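Local coordinates for protein mandelate racemase/muconate lactonizing enzyme/Enolase superfamily (Rhodobacter sphaeroides, PDB 2HZG) that is of unknown function but belongs to the enolase superfamily and carries a sodium ion bound by carboxylates at its barrel domain, at residues G169-G172 / A178-D181; D207-A212 / A242-R247; E227-A232 / A236-L241; G252-H257 / V302-T307; H264-D267 / F273-I276. One frame throughout, in Å; residues are numbered along the deposited sequence.

Interaction 1 (G169-G172 / A178-D181); sequences GPIG and ADAD
I171 and D179 face each other where a loop runs past the first turns of helix 176-190, their CA atoms 5.7 Å apart, and the loop turns through G172 with a positive phi. The polar grip comes from one helix carboxylate reaching a main-chain amide: G172 N gives its hydrogen to D179 OD1 at 2.8 Å, with an N-H...O angle of 161°. The amide arrives on the syn side of that oxygen, though tilted 30° out of the carboxylate plane. The D179 side chain starts off alongside the loop, and its turn, with CG anti to the carbonyl carbon and beside the backbone N (chi1 -67°), brings the carboxylate to G172 N. OD2 of the same carboxylate makes a salt bridge to R214, so the group has partners for both oxygens and its rotation is restricted. A water adds a further link, lying 2.8 Å from D179 OD1 as a possible donor and making a weak bond to P170 O. The apolar flank is I171, whose CD1 comes within 3.5 Å of D179 OD1 as the two side chains pass at a slant, so the buried carboxylate is packed as well as bonded. The example illustrates how a helix can hold the loop that leads into it, here a beta-alpha connection between strand 163-167 and helix 176-190 in the TIM-barrel-like domain of the enolase superfamily.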
loop_
_atom_site.group_PDB
_atom_site.type_symbol
_atom_site.label_atom_id
_atom_site.label_comp_id
_atom_site.label_asym_id
_atom_site.label_seq_id
_atom_site.Cartn_x
_atom_site.Cartn_y
_atom_site.Cartn_z
ATOM N N GLY A 169 0.312 23.127 -3.847
ATOM C CA GLY A 169 1.113 24.356 -3.729
ATOM C C GLY A 169 1.303 24.633 -2.241
ATOM O O GLY A 169 1.611 23.720 -1.472
ATOM N N PRO A 170 1.131 25.905 -1.813
ATOM C CA PRO A 170 1.318 26.206 -0.375
ATOM C C PRO A 170 0.119 25.959 0.538
ATOM O O PRO A 170 0.198 26.271 1.737
ATOM C CB PRO A 170 1.664 27.697 -0.377
ATOM C CG PRO A 170 0.974 28.251 -1.603
ATOM C CD PRO A 170 0.849 27.115 -2.615
ATOM N N ILE A 171 -0.985 25.429 0.010
ATOM C CA ILE A 171 -2.204 25.368 0.793
ATOM C C ILE A 171 -1.975 24.482 2.041
ATOM O O ILE A 171 -1.285 23.459 1.970
ATOM C CB ILE A 171 -3.447 24.923 -0.057
ATOM C CG1 ILE A 171 -4.752 25.518 0.498
ATOM C CG2 ILE A 171 -3.472 23.391 -0.288
ATOM C CD1 ILE A 171 -4.846 27.080 0.332
ATOM N N GLY A 172 -2.493 24.948 3.178
ATOM C CA GLY A 172 -2.421 24.241 4.446
ATOM C C GLY A 172 -1.047 24.135 5.068
ATOM O O GLY A 172 -0.921 23.569 6.141
ATOM N N ALA A 178 -3.096 32.699 5.538
ATOM C CA ALA A 178 -2.504 32.442 4.228
ATOM C C ALA A 178 -3.444 31.632 3.325
ATOM O O ALA A 178 -3.640 31.985 2.159
ATOM C CB ALA A 178 -1.151 31.733 4.384
ATOM N N ASP A 179 -4.040 30.559 3.868
ATOM C CA ASP A 179 -5.023 29.766 3.124
ATOM C C ASP A 179 -6.232 30.587 2.714
ATOM O O ASP A 179 -6.714 30.471 1.589
ATOM C CB ASP A 179 -5.461 28.524 3.915
ATOM C CG ASP A 179 -4.340 27.509 4.083
ATOM O OD1 ASP A 179 -3.289 27.604 3.393
ATOM O OD2 ASP A 179 -4.507 26.613 4.935
ATOM N N ALA A 180 -6.748 31.401 3.630
ATOM C CA ALA A 180 -7.868 32.287 3.312
ATOM C C ALA A 180 -7.563 33.203 2.119
ATOM O O ALA A 180 -8.395 33.341 1.233
ATOM C CB ALA A 180 -8.317 33.109 4.564
ATOM N N ASP A 181 -6.368 33.783 2.092
ATOM C CA ASP A 181 -5.935 34.663 1.002
ATOM C C ASP A 181 -5.942 33.914 -0.342
ATOM O O ASP A 181 -6.423 34.426 -1.344
ATOM C CB ASP A 181 -4.541 35.204 1.296
ATOM C CG ASP A 181 -4.536 36.294 2.394
ATOM O OD1 ASP A 181 -5.611 36.804 2.769
ATOM O OD2 ASP A 181 -3.441 36.615 2.885
HETATM O O HOH W 1 -1.423 28.824 1.759
#

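Interaction 2 (D207-A212 / A242-R247); sequences DVEAAA and AGRGAR
E209 and R244 join helix 208-212 to the turn after helix 235-242 by a salt bridge with two points of attachment. R244 NH1 donates to E209 OE2 at 2.9 Å, and that oxygen lies in the guanidinium plane. NH2 approaches both carboxylate oxygens: its bond to OE2 is weak, and the separation from OE1 is so short that its exact length is doubtful. The two flat groups are 27° from coplanar, an imperfect version of the side-by-side pairing of carboxylate and guanidinium. Two alkyl groups of the helix also touch the guanidinium. A212 CB lies over one face of it, 3.5 Å from R244 NH2, while V208 CG1 reaches NH1 obliquely at 3.7 Å. R244 starts toward the helix, and its chain is bent at chi2 (-70°) and chi3 (-95°). Capping completes the account: D207 is the N-cap, and its OD1 accepts from A210 N at 3.0 Å. Beyond the bridge, V208 packs on A237 and A240, and A211 and A212 on L241, so helix 208-212 lies against helix 235-242, while R244 also touches L215 of helix 215-220.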
loop_
_atom_site.group_PDB
_atom_site.type_symbol
_atom_site.label_atom_id
_atom_site.label_comp_id
_atom_site.label_asym_id
_atom_site.label_seq_id
_atom_site.Cartn_x
_atom_site.Cartn_y
_atom_site.Cartn_z
ATOM N N ASP A 207 -4.554 16.023 11.856
ATOM C CA ASP A 207 -4.876 17.166 12.716
ATOM C C ASP A 207 -6.270 17.697 12.354
ATOM O O ASP A 207 -6.416 18.593 11.486
ATOM C CB ASP A 207 -3.789 18.216 12.550
ATOM C CG ASP A 207 -3.839 19.317 13.602
ATOM O OD1 ASP A 207 -4.879 19.538 14.250
ATOM O OD2 ASP A 207 -2.812 19.995 13.742
ATOM N N VAL A 208 -7.292 17.095 12.968
ATOM C CA VAL A 208 -8.683 17.480 12.722
ATOM C C VAL A 208 -8.887 18.974 13.006
ATOM O O VAL A 208 -9.587 19.671 12.249
ATOM C CB VAL A 208 -9.691 16.633 13.529
ATOM C CG1 VAL A 208 -11.128 17.126 13.301
ATOM C CG2 VAL A 208 -9.573 15.150 13.135
ATOM N N GLU A 209 -8.290 19.462 14.093
ATOM C CA GLU A 209 -8.516 20.845 14.488
ATOM C C GLU A 209 -7.893 21.847 13.511
ATOM O O GLU A 209 -8.529 22.836 13.192
ATOM C CB GLU A 209 -8.094 21.091 15.942
ATOM C CG GLU A 209 -8.850 20.165 16.952
ATOM C CD GLU A 209 -10.378 20.336 16.905
ATOM O OE1 GLU A 209 -10.874 21.475 16.741
ATOM O OE2 GLU A 209 -11.100 19.324 17.017
ATOM N N ALA A 210 -6.672 21.583 13.034
ATOM C CA ALA A 210 -6.048 22.412 11.973
ATOM C C ALA A 210 -6.920 22.465 10.709
ATOM O O ALA A 210 -7.097 23.527 10.121
ATOM C CB ALA A 210 -4.655 21.914 11.642
ATOM N N ALA A 211 -7.464 21.318 10.304
ATOM C CA ALA A 211 -8.361 21.247 9.150
ATOM C C ALA A 211 -9.666 21.994 9.420
ATOM O O ALA A 211 -10.144 22.782 8.576
ATOM C CB ALA A 211 -8.649 19.783 8.787
ATOM N N ALA A 212 -10.245 21.750 10.596
ATOM C CA ALA A 212 -11.507 22.372 10.976
ATOM C C ALA A 212 -11.387 23.886 10.951
ATOM O O ALA A 212 -12.357 24.560 10.642
ATOM C CB ALA A 212 -11.977 21.892 12.383
ATOM N N ALA A 242 -16.110 15.981 8.879
ATOM C CA ALA A 242 -17.421 16.022 8.254
ATOM C C ALA A 242 -18.553 16.296 9.254
ATOM O O ALA A 242 -19.605 16.774 8.857
ATOM C CB ALA A 242 -17.686 14.721 7.500
ATOM N N GLY A 243 -18.339 15.991 10.533
ATOM C CA GLY A 243 -19.372 16.187 11.558
ATOM C C GLY A 243 -19.390 17.569 12.193
ATOM O O GLY A 243 -20.192 17.829 13.077
ATOM N N ARG A 244 -18.507 18.462 11.754
ATOM C CA ARG A 244 -18.434 19.807 12.319
ATOM C C ARG A 244 -19.507 20.758 11.785
ATOM O O ARG A 244 -19.581 21.900 12.214
ATOM C CB ARG A 244 -17.039 20.404 12.124
ATOM C CG ARG A 244 -15.939 19.510 12.637
ATOM C CD ARG A 244 -15.940 19.425 14.158
ATOM N NE ARG A 244 -14.994 20.400 14.654
ATOM C CZ ARG A 244 -13.847 20.110 15.245
ATOM N NH1 ARG A 244 -13.499 18.853 15.478
ATOM N NH2 ARG A 244 -13.064 21.099 15.633
ATOM N N GLY A 245 -20.319 20.304 10.847
ATOM C CA GLY A 245 -21.466 21.094 10.405
ATOM C C GLY A 245 -21.249 22.132 9.310
ATOM O O GLY A 245 -22.167 22.895 9.006
ATOM N N ALA A 246 -20.067 22.141 8.687
ATOM C CA ALA A 246 -19.788 23.065 7.577
ATOM C C ALA A 246 -20.617 22.707 6.343
ATOM O O ALA A 246 -21.128 21.595 6.235
ATOM C CB ALA A 246 -18.304 23.080 7.251
ATOM N N ARG A 247 -20.771 23.649 5.413
ATOM C CA ARG A 247 -21.492 23.348 4.171
ATOM C C ARG A 247 -20.580 22.600 3.182
ATOM O O ARG A 247 -21.033 21.706 2.490
ATOM C CB ARG A 247 -22.046 24.610 3.502
ATOM C CG ARG A 247 -23.067 25.416 4.353
ATOM C CD ARG A 247 -23.821 26.452 3.474
ATOM N NE ARG A 247 -22.935 26.920 2.411
ATOM C CZ ARG A 247 -22.165 28.007 2.483
ATOM N NH1 ARG A 247 -22.207 28.783 3.572
ATOM N NH2 ARG A 247 -21.359 28.317 1.453
#

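Interaction 3 (E227-A232 / A236-L241); sequences EEPFDA and AAHAAL. With NA (sodium ion), chain C.
E227 OE1, on the strand end leading into the contact of F230 with H238, takes a salt bridge from K165, a hydrogen bond from W225 and a weak one from Q275. This is the barrel's carboxylate metal site: E227 OE2 binds the sodium ion at 2.3 Å, beside D199, E254 and three waters. Past it, the chain turns back onto helix 235-242 of the same beta-alpha unit. F230 CG is anti to the carbonyl carbon and beside the backbone N (chi1 -56°), which sets the ring between P229 CB and A237 CB, the latter in a CH-pi contact 3.8 Å from the centroid. The ring's edge meets the face of H238 in a T-shaped pair, centroids 5.4 Å apart and planes at 76°. L241 CD2 touches both P229 CB and F230 CE2, each at 3.7 Å. H238 ND1 is hydrogen-bonded to A234 O, and D231 OD2 to H260 of the second subunit. At the imidazole edge, D231 O lies 3.6 Å from H238 CE1.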
loop_
_atom_site.group_PDB
_atom_site.type_symbol
_atom_site.label_atom_id
_atom_site.label_comp_id
_atom_site.label_asym_id
_atom_site.label_seq_id
_atom_site.Cartn_x
_atom_site.Cartn_y
_atom_site.Cartn_z
ATOM N N GLU A 227 -10.960 18.383 -0.479
ATOM C CA GLU A 227 -10.454 17.095 -0.942
ATOM C C GLU A 227 -9.189 16.687 -0.185
ATOM O O GLU A 227 -8.313 17.514 0.077
ATOM C CB GLU A 227 -10.211 17.192 -2.452
ATOM C CG GLU A 227 -9.554 15.999 -3.107
ATOM C CD GLU A 227 -9.529 16.125 -4.620
ATOM O OE1 GLU A 227 -10.389 16.825 -5.200
ATOM O OE2 GLU A 227 -8.662 15.476 -5.238
ATOM N N GLU A 228 -9.130 15.413 0.201
ATOM C CA GLU A 228 -7.959 14.841 0.883
ATOM C C GLU A 228 -7.464 15.669 2.074
ATOM O O GLU A 228 -6.284 16.035 2.109
ATOM C CB GLU A 228 -6.797 14.641 -0.113
ATOM C CG GLU A 228 -7.021 13.503 -1.113
ATOM C CD GLU A 228 -5.755 12.680 -1.330
ATOM O OE1 GLU A 228 -5.723 11.495 -0.853
ATOM O OE2 GLU A 228 -4.783 13.235 -1.934
ATOM N N PRO A 229 -8.352 15.983 3.048
ATOM C CA PRO A 229 -7.814 16.788 4.176
ATOM C C PRO A 229 -6.713 16.063 4.979
ATOM O O PRO A 229 -5.865 16.712 5.570
ATOM C CB PRO A 229 -9.049 17.034 5.074
ATOM C CG PRO A 229 -10.024 15.907 4.687
ATOM C CD PRO A 229 -9.786 15.653 3.216
ATOM N N PHE A 230 -6.745 14.732 4.987
ATOM C CA PHE A 230 -5.921 13.926 5.895
ATOM C C PHE A 230 -5.198 12.777 5.198
ATOM O O PHE A 230 -5.466 12.511 4.012
ATOM C CB PHE A 230 -6.813 13.335 6.996
ATOM C CG PHE A 230 -7.605 14.365 7.765
ATOM C CD1 PHE A 230 -6.953 15.305 8.586
ATOM C CD2 PHE A 230 -8.996 14.389 7.676
ATOM C CE1 PHE A 230 -7.691 16.260 9.304
ATOM C CE2 PHE A 230 -9.743 15.339 8.384
ATOM C CZ PHE A 230 -9.096 16.274 9.201
ATOM N N ASP A 231 -4.304 12.089 5.936
ATOM C CA ASP A 231 -3.761 10.785 5.504
ATOM C C ASP A 231 -4.899 9.986 4.884
ATOM O O ASP A 231 -6.000 9.985 5.428
ATOM C CB ASP A 231 -3.276 9.918 6.691
ATOM C CG ASP A 231 -2.049 10.458 7.402
ATOM O OD1 ASP A 231 -1.423 11.440 6.950
ATOM O OD2 ASP A 231 -1.700 9.841 8.440
ATOM N N ALA A 232 -4.618 9.260 3.801
ATOM C CA ALA A 232 -5.643 8.465 3.103
ATOM C C ALA A 232 -6.372 7.461 4.008
ATOM O O ALA A 232 -7.592 7.257 3.883
ATOM C CB ALA A 232 -5.033 7.752 1.902
ATOM N N ALA A 236 -11.380 8.040 10.564
ATOM C CA ALA A 236 -11.993 8.660 11.736
ATOM C C ALA A 236 -11.776 10.187 11.721
ATOM O O ALA A 236 -12.687 10.946 12.051
ATOM C CB ALA A 236 -11.464 8.022 13.031
ATOM N N ALA A 237 -10.578 10.620 11.325
ATOM C CA ALA A 237 -10.303 12.052 11.124
ATOM C C ALA A 237 -11.270 12.673 10.086
ATOM O O ALA A 237 -11.845 13.746 10.331
ATOM C CB ALA A 237 -8.855 12.276 10.732
ATOM N N HIS A 238 -11.445 12.008 8.942
ATOM C CA HIS A 238 -12.404 12.433 7.907
ATOM C C HIS A 238 -13.823 12.580 8.463
ATOM O O HIS A 238 -14.497 13.598 8.240
ATOM C CB HIS A 238 -12.425 11.431 6.746
ATOM C CG HIS A 238 -11.294 11.583 5.779
ATOM N ND1 HIS A 238 -10.037 11.068 6.013
ATOM C CD2 HIS A 238 -11.241 12.159 4.552
ATOM C CE1 HIS A 238 -9.258 11.326 4.977
ATOM N NE2 HIS A 238 -9.966 11.977 4.073
ATOM N N ALA A 239 -14.275 11.548 9.181
ATOM C CA ALA A 239 -15.597 11.541 9.786
ATOM C C ALA A 239 -15.736 12.675 10.810
ATOM O O ALA A 239 -16.757 13.350 10.845
ATOM C CB ALA A 239 -15.897 10.156 10.453
ATOM N N ALA A 240 -14.725 12.867 11.653
ATOM C CA ALA A 240 -14.742 13.986 12.628
ATOM C C ALA A 240 -14.894 15.350 11.926
ATOM O O ALA A 240 -15.717 16.172 12.323
ATOM C CB ALA A 240 -13.485 13.960 13.505
ATOM N N LEU A 241 -14.114 15.579 10.875
ATOM C CA LEU A 241 -14.190 16.821 10.114
ATOM C C LEU A 241 -15.577 17.034 9.493
ATOM O O LEU A 241 -16.144 18.134 9.567
ATOM C CB LEU A 241 -13.107 16.852 9.022
ATOM C CG LEU A 241 -12.868 18.219 8.346
ATOM C CD1 LEU A 241 -12.398 19.264 9.366
ATOM C CD2 LEU A 241 -11.847 18.086 7.211
HETATM NA NA NA C . -6.353 15.453 -5.642
HETATM O O HOH W 2 -5.027 15.347 -3.128
HETATM O O HOH W 3 -4.082 14.882 -6.400
HETATM O O HOH W 4 -6.537 16.210 -8.089
#

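Interaction 4 (G252-H257 / V302-T307); sequences GGEAAH and VNHTFT. With NA (sodium ion), chain C.
E254 and H304 make up the whole of this small buried contact, each covering the other to the same extent. The glutamate lies across one face of the imidazole: its CB makes a CH-pi contact 3.9 Å from the ring centroid, and its OE2 comes 3.2 Å from H304 CD2. Carboxylate and ring planes are 42° apart, so the carboxylate is tilted over the ring and not stacked on it. With CG set between the backbone N and the carbonyl carbon (chi1 79°) and the chain extended beyond, it continues to the metal. There OE2 binds the sodium ion at 2.2 Å, in the site shared with D199 and E227. OE1 and H304 NE2 do not bond directly but meet through a water on the sodium ion, which donates to E254 OE1 at 2.6 Å and lies 3.1 Å from H304 NE2. R280 salt-bridges OE1, the non-ligating oxygen, and probably steadies the carboxylate; D277 OD2, hydrogen-bonded to H304 ND1, would limit the ring's rotation. G252 ends strand 249-252, and a type I turn from G253 to A256 follows it. H304 follows strand 300-303 and is hydrogen-bonded through its backbone to I276; strand 273-276 lies between the two.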
loop_
_atom_site.group_PDB
_atom_site.type_symbol
_atom_site.label_atom_id
_atom_site.label_comp_id
_atom_site.label_asym_id
_atom_site.label_seq_id
_atom_site.Cartn_x
_atom_site.Cartn_y
_atom_site.Cartn_z
ATOM N N GLY A 252 -12.523 12.508 -1.253
ATOM C CA GLY A 252 -11.241 11.813 -1.299
ATOM C C GLY A 252 -11.366 10.487 -2.013
ATOM O O GLY A 252 -12.417 10.182 -2.591
ATOM N N GLY A 253 -10.299 9.689 -1.935
ATOM C CA GLY A 253 -10.267 8.372 -2.547
ATOM C C GLY A 253 -9.208 8.195 -3.613
ATOM O O GLY A 253 -8.950 7.068 -4.039
ATOM N N GLU A 254 -8.581 9.286 -4.059
ATOM C CA GLU A 254 -7.588 9.158 -5.129
ATOM C C GLU A 254 -6.387 8.290 -4.733
ATOM O O GLU A 254 -5.688 7.740 -5.598
ATOM C CB GLU A 254 -7.086 10.522 -5.558
ATOM C CG GLU A 254 -6.042 11.085 -4.607
ATOM C CD GLU A 254 -5.526 12.390 -5.114
ATOM O OE1 GLU A 254 -4.343 12.455 -5.489
ATOM O OE2 GLU A 254 -6.334 13.341 -5.167
ATOM N N ALA A 255 -6.140 8.180 -3.440
ATOM C CA ALA A 255 -5.035 7.336 -2.967
ATOM C C ALA A 255 -5.421 5.858 -2.837
ATOM O O ALA A 255 -4.553 5.020 -2.547
ATOM C CB ALA A 255 -4.465 7.863 -1.650
ATOM N N ALA A 256 -6.692 5.516 -3.073
ATOM C CA ALA A 256 -7.111 4.095 -2.999
ATOM C C ALA A 256 -6.338 3.258 -4.022
ATOM O O ALA A 256 -6.352 3.555 -5.231
ATOM C CB ALA A 256 -8.619 3.936 -3.221
ATOM N N HIS A 257 -5.632 2.238 -3.545
ATOM C CA HIS A 257 -4.946 1.314 -4.457
ATOM C C HIS A 257 -5.666 -0.041 -4.431
ATOM O O HIS A 257 -5.191 -1.010 -4.986
ATOM C CB HIS A 257 -3.447 1.180 -4.127
ATOM C CG HIS A 257 -3.174 0.726 -2.722
ATOM N ND1 HIS A 257 -2.803 1.591 -1.714
ATOM C CD2 HIS A 257 -3.223 -0.507 -2.160
ATOM C CE1 HIS A 257 -2.631 0.910 -0.595
ATOM N NE2 HIS A 257 -2.871 -0.364 -0.841
ATOM N N VAL A 302 -16.472 10.571 -8.931
ATOM C CA VAL A 302 -15.743 11.454 -9.827
ATOM C C VAL A 302 -14.434 10.757 -10.128
ATOM O O VAL A 302 -13.893 10.054 -9.275
ATOM C CB VAL A 302 -15.440 12.875 -9.200
ATOM C CG1 VAL A 302 -15.100 13.891 -10.302
ATOM C CG2 VAL A 302 -16.609 13.416 -8.337
ATOM N N ASN A 303 -13.929 10.929 -11.341
ATOM C CA ASN A 303 -12.560 10.532 -11.617
ATOM C C ASN A 303 -11.561 11.413 -10.859
ATOM O O ASN A 303 -11.836 12.599 -10.591
ATOM C CB ASN A 303 -12.261 10.609 -13.117
ATOM C CG ASN A 303 -12.361 12.020 -13.652
ATOM O OD1 ASN A 303 -13.341 12.714 -13.406
ATOM N ND2 ASN A 303 -11.340 12.459 -14.358
ATOM N N HIS A 304 -10.425 10.821 -10.495
ATOM C CA HIS A 304 -9.230 11.596 -10.228
ATOM C C HIS A 304 -8.321 11.474 -11.446
ATOM O O HIS A 304 -7.890 10.374 -11.788
ATOM C CB HIS A 304 -8.455 11.124 -8.984
ATOM C CG HIS A 304 -7.117 11.782 -8.861
ATOM N ND1 HIS A 304 -5.968 11.244 -9.398
ATOM C CD2 HIS A 304 -6.760 12.979 -8.337
ATOM C CE1 HIS A 304 -4.955 12.066 -9.191
ATOM N NE2 HIS A 304 -5.410 13.125 -8.546
ATOM N N THR A 305 -8.054 12.602 -12.110
ATOM C CA THR A 305 -7.112 12.643 -13.229
ATOM C C THR A 305 -6.325 13.939 -13.196
ATOM O O THR A 305 -6.920 15.002 -13.214
ATOM C CB THR A 305 -7.826 12.605 -14.606
ATOM O OG1 THR A 305 -8.678 11.462 -14.667
ATOM C CG2 THR A 305 -6.795 12.538 -15.745
ATOM N N PHE A 306 -5.000 13.844 -13.184
ATOM C CA PHE A 306 -4.179 15.052 -13.255
ATOM C C PHE A 306 -3.162 14.973 -14.416
ATOM O O PHE A 306 -2.242 15.795 -14.515
ATOM C CB PHE A 306 -3.470 15.306 -11.895
ATOM C CG PHE A 306 -3.204 16.772 -11.608
ATOM C CD1 PHE A 306 -4.266 17.668 -11.417
ATOM C CD2 PHE A 306 -1.898 17.251 -11.510
ATOM C CE1 PHE A 306 -4.028 18.999 -11.127
ATOM C CE2 PHE A 306 -1.644 18.614 -11.244
ATOM C CZ PHE A 306 -2.720 19.482 -11.061
ATOM N N THR A 307 -3.335 13.994 -15.300
ATOM C CA THR A 307 -2.266 13.646 -16.235
ATOM C C THR A 307 -2.751 13.603 -17.705
ATOM O O THR A 307 -3.478 14.516 -18.129
ATOM C CB THR A 307 -1.541 12.342 -15.776
ATOM O OG1 THR A 307 -2.507 11.289 -15.665
ATOM C CG2 THR A 307 -0.892 12.555 -14.411
HETATM NA NA NA C . -6.353 15.453 -5.642
HETATM O O HOH W 3 -4.082 14.882 -6.400
HETATM O O HOH W 2 -5.027 15.347 -3.128
HETATM O O HOH W 4 -6.537 16.210 -8.089
#

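Interaction 5 (H264-D267 / F273-I276); sequences HLMD and FIQI
I274 sends CG1 anti to its own backbone nitrogen (chi1 -174°), which carries CD1 out from the strand to meet L265 and M266 on the helix. M266 answers with a chain straight through chi2 and then bent at the sulfur (chi3 -76°), so that its CG and SD lie against the isoleucine while the terminal methyl turns aside. The contact is entirely apolar, and no hydrogen bond crosses it. M266 SD sits 3.9 Å from I274 CG2, and M266 CG sits 4.0 Å from I274 CD1, the two side chains crossing at about a right angle. L265 uses one branch: its CD2 lies 4.0 Å from I274 CD1, and the two side chains run past each other in opposite directions. One strand residue is thus held by both helix residues: the sulfur lies against its CG2 branch, while M266 CG and L265 CD2 both meet CD1. M266 and I274 are the nearest CA pair, 7.0 Å apart. This is the helix-on-sheet packing of a beta-alpha-beta crossover, in which helix 259-268 links strands 249-252 and 273-276. Around it, I274 also touches V290 and A294 of helix 284-297, L265 reaches L235 and H238 of helix 235-242, and H264 NE2 is hydrogen-bonded to G233 O of the second subunit.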
loop_
_atom_site.group_PDB
_atom_site.type_symbol
_atom_site.label_atom_id
_atom_site.label_comp_id
_atom_site.label_asym_id
_atom_site.label_seq_id
_atom_site.Cartn_x
_atom_site.Cartn_y
_atom_site.Cartn_z
ATOM N N HIS A 264 -14.215 1.789 2.340
ATOM C CA HIS A 264 -14.057 2.229 3.732
ATOM C C HIS A 264 -14.173 3.734 3.890
ATOM O O HIS A 264 -14.780 4.215 4.852
ATOM C CB HIS A 264 -12.733 1.740 4.314
ATOM C CG HIS A 264 -12.644 0.248 4.428
ATOM N ND1 HIS A 264 -11.447 -0.416 4.587
ATOM C CD2 HIS A 264 -13.603 -0.705 4.401
ATOM C CE1 HIS A 264 -11.674 -1.716 4.656
ATOM N NE2 HIS A 264 -12.973 -1.917 4.531
ATOM N N LEU A 265 -13.579 4.479 2.960
ATOM C CA LEU A 265 -13.739 5.933 2.959
ATOM C C LEU A 265 -15.204 6.329 2.840
ATOM O O LEU A 265 -15.663 7.209 3.579
ATOM C CB LEU A 265 -12.900 6.593 1.841
ATOM C CG LEU A 265 -12.831 8.124 1.876
ATOM C CD1 LEU A 265 -12.147 8.666 3.142
ATOM C CD2 LEU A 265 -12.090 8.577 0.620
ATOM N N MET A 266 -15.948 5.680 1.941
ATOM C CA MET A 266 -17.403 5.959 1.854
ATOM C C MET A 266 -18.156 5.565 3.118
ATOM O O MET A 266 -18.986 6.330 3.610
ATOM C CB MET A 266 -18.044 5.295 0.648
ATOM C CG MET A 266 -17.494 5.818 -0.670
ATOM S SD MET A 266 -18.348 5.114 -2.093
ATOM C CE MET A 266 -17.640 3.478 -2.154
ATOM N N ASP A 267 -17.847 4.383 3.647
ATOM C CA ASP A 267 -18.584 3.866 4.801
ATOM C C ASP A 267 -18.206 4.469 6.154
ATOM O O ASP A 267 -19.076 4.614 6.992
ATOM C CB ASP A 267 -18.540 2.338 4.850
ATOM C CG ASP A 267 -19.392 1.712 3.760
ATOM O OD1 ASP A 267 -20.290 2.398 3.229
ATOM O OD2 ASP A 267 -19.136 0.557 3.398
ATOM N N PHE A 273 -18.040 12.847 -1.842
ATOM C CA PHE A 273 -17.540 12.577 -3.193
ATOM C C PHE A 273 -16.435 11.539 -3.108
ATOM O O PHE A 273 -15.473 11.733 -2.381
ATOM C CB PHE A 273 -16.971 13.858 -3.873
ATOM C CG PHE A 273 -17.992 14.966 -4.031
ATOM C CD1 PHE A 273 -18.718 15.099 -5.226
ATOM C CD2 PHE A 273 -18.251 15.851 -2.985
ATOM C CE1 PHE A 273 -19.677 16.117 -5.375
ATOM C CE2 PHE A 273 -19.215 16.871 -3.115
ATOM C CZ PHE A 273 -19.926 17.002 -4.309
ATOM N N ILE A 274 -16.587 10.447 -3.848
ATOM C CA ILE A 274 -15.516 9.450 -3.970
ATOM C C ILE A 274 -14.820 9.680 -5.311
ATOM O O ILE A 274 -15.471 9.855 -6.340
ATOM C CB ILE A 274 -16.045 7.983 -3.784
ATOM C CG1 ILE A 274 -14.894 6.953 -3.762
ATOM C CG2 ILE A 274 -17.071 7.596 -4.885
ATOM C CD1 ILE A 274 -14.076 6.909 -2.461
ATOM N N GLN A 275 -13.495 9.729 -5.277
ATOM C CA GLN A 275 -12.699 10.140 -6.418
ATOM C C GLN A 275 -11.666 9.073 -6.670
ATOM O O GLN A 275 -10.839 8.764 -5.809
ATOM C CB GLN A 275 -12.023 11.492 -6.170
ATOM C CG GLN A 275 -12.987 12.577 -5.685
ATOM C CD GLN A 275 -12.272 13.807 -5.169
ATOM O OE1 GLN A 275 -11.451 13.726 -4.248
ATOM N NE2 GLN A 275 -12.592 14.961 -5.745
ATOM N N ILE A 276 -11.707 8.509 -7.865
ATOM C CA ILE A 276 -10.932 7.300 -8.132
ATOM C C ILE A 276 -10.008 7.475 -9.323
ATOM O O ILE A 276 -10.409 7.949 -10.378
ATOM C CB ILE A 276 -11.854 6.071 -8.364
ATOM C CG1 ILE A 276 -12.753 5.823 -7.136
ATOM C CG2 ILE A 276 -11.028 4.842 -8.814
ATOM C CD1 ILE A 276 -12.013 5.415 -5.860
#

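In the fold
Read from the N terminus, the five contacts fall into three successive groups within the barrel domain, and none cross. Interaction 1 closes a short loop between strand 163-167 and its helix. Interaction 2 then spans a longer excursion, 207 to 247, which encloses interaction 3; the two touch where D207 and A211 pack on F230. Interaction 4 likewise spans 252 to 307 and encloses interaction 5, with L265 packed on G252 and G253. Interactions 3 and 4 meet at the sodium ion and its three waters, while H238 against L265 brings interactions 3 and 5 together. Interactions 1, 3 and 5 are thus short-range closures, whereas 2 and 4 bridge successive beta-alpha units.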